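Side-chain contact in 26.7 kDa salivary protein (Phlebotomus duboscqi, PDB 6MT7), which binds and sequesters cysteinyl leukotrienes and a thromboxane A2 analogue, dampening the host response and platelet aggregation while the sand fly takes its blood meal: residues A[62-65]-A[66-69]. Numbering follows the deposited sequence.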
# COMPACT_ATOMS: atom_id res chain seq x y z
N SER A 62 -14.03 8.73 5.28
CA SER A 62 -14.61 7.58 5.95
C SER A 62 -13.90 6.31 5.50
O SER A 62 -13.36 6.25 4.39
CB SER A 62 -16.11 7.44 5.66
OG SER A 62 -16.77 8.66 5.94
N LEU A 63 -13.92 5.30 6.35
CA LEU A 63 -13.42 4.00 5.94
C LEU A 63 -14.37 3.35 4.94
O LEU A 63 -15.59 3.53 5.00
CB LEU A 63 -13.25 3.09 7.15
CG LEU A 63 -12.14 3.55 8.10
CD1 LEU A 63 -12.18 2.68 9.31
CD2 LEU A 63 -10.78 3.48 7.41
N ARG A 64 -13.78 2.59 4.01
CA ARG A 64 -14.52 1.82 3.01
C ARG A 64 -14.99 0.53 3.67
O ARG A 64 -14.44 -0.56 3.46
CB ARG A 64 -13.65 1.55 1.79
CG ARG A 64 -13.19 2.82 1.08
CD ARG A 64 -12.66 2.49 -0.32
NE ARG A 64 -12.13 3.68 -0.98
CZ ARG A 64 -12.86 4.57 -1.63
NH1 ARG A 64 -14.18 4.41 -1.70
NH2 ARG A 64 -12.29 5.63 -2.20
N VAL A 65 -16.03 0.67 4.49
CA VAL A 65 -16.55 -0.45 5.25
C VAL A 65 -17.01 -1.57 4.32
O VAL A 65 -16.83 -2.76 4.62
CB VAL A 65 -17.68 0.04 6.19
CG1 VAL A 65 -18.43 -1.12 6.81
CG2 VAL A 65 -17.07 0.91 7.28
N ASP A 66 -17.57 -1.21 3.16
CA ASP A 66 -17.97 -2.25 2.21
C ASP A 66 -16.77 -3.10 1.80
O ASP A 66 -16.87 -4.33 1.72
CB ASP A 66 -18.64 -1.62 0.98
CG ASP A 66 -17.72 -0.67 0.21
OD1 ASP A 66 -17.03 0.15 0.84
OD2 ASP A 66 -17.71 -0.74 -1.04
N ARG A 67 -15.62 -2.47 1.57
CA ARG A 67 -14.46 -3.22 1.10
C ARG A 67 -13.77 -3.96 2.24
O ARG A 67 -13.12 -4.99 2.01
CB ARG A 67 -13.47 -2.27 0.41
CG ARG A 67 -14.04 -1.57 -0.84
CD ARG A 67 -14.63 -2.56 -1.84
NE ARG A 67 -15.01 -1.90 -3.09
CZ ARG A 67 -15.30 -2.53 -4.22
NH1 ARG A 67 -15.27 -3.85 -4.27
NH2 ARG A 67 -15.62 -1.83 -5.30
N ILE A 68 -13.88 -3.44 3.47
CA ILE A 68 -13.38 -4.15 4.64
C ILE A 68 -14.15 -5.45 4.82
O ILE A 68 -13.56 -6.52 5.03
CB ILE A 68 -13.46 -3.26 5.89
CG1 ILE A 68 -12.50 -2.08 5.78
CG2 ILE A 68 -13.16 -4.08 7.15
CD1 ILE A 68 -12.75 -0.98 6.82
N MSE A 69 -15.47 -5.38 4.70
CA MSE A 69 -16.32 -6.56 4.82
C MSE A 69 -16.02 -7.55 3.70
O MSE A 69 -15.98 -8.76 3.92
CB MSE A 69 -17.78 -6.12 4.81
CG MSE A 69 -18.14 -5.55 6.16
SE MSE A 69 -19.99 -5.00 6.29
CE MSE A 69 -19.96 -3.76 4.82
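V65 and M69, one helical turn apart, pack as apolar partners at the start of helix 65-74. A first torsion of 169° sets V65 CG1 beside its own carbonyl carbon, where CE of the selenomethionine at 69 arrives. That chain runs out extended at its second torsion and bends at its third (-57°), laying CE 3.6 Å from V65 CG1 and 3.3 Å from V65 O, the two side chains slanting across one another; an unbranched, flexible chain suits this. M69 N donates to V65 O (3.0 Å). R64, at the N-cap and centre of an inverse gamma turn, offers its carbonyl O to I68 N at 2.9 Å and, weakly, to R67 N. I68 CG1 lies 3.4 Å from R64 O, and CD1 continues to 4.1 Å from L63 CB, a reach suited to a long aliphatic branch. D66, an acid probably favoured by the dipole in this first turn, attracts R67 by charge alone, OD2 lying outside the guanidinium plane, while R67 NH1 pairs with E70. The turn joins strand 62-63, paired antiparallel with strand 56-57, to helix 65-74; L63 and I68 rest on W50 of helix 40-52, and both, with V65, touch I86 of helix 83-86.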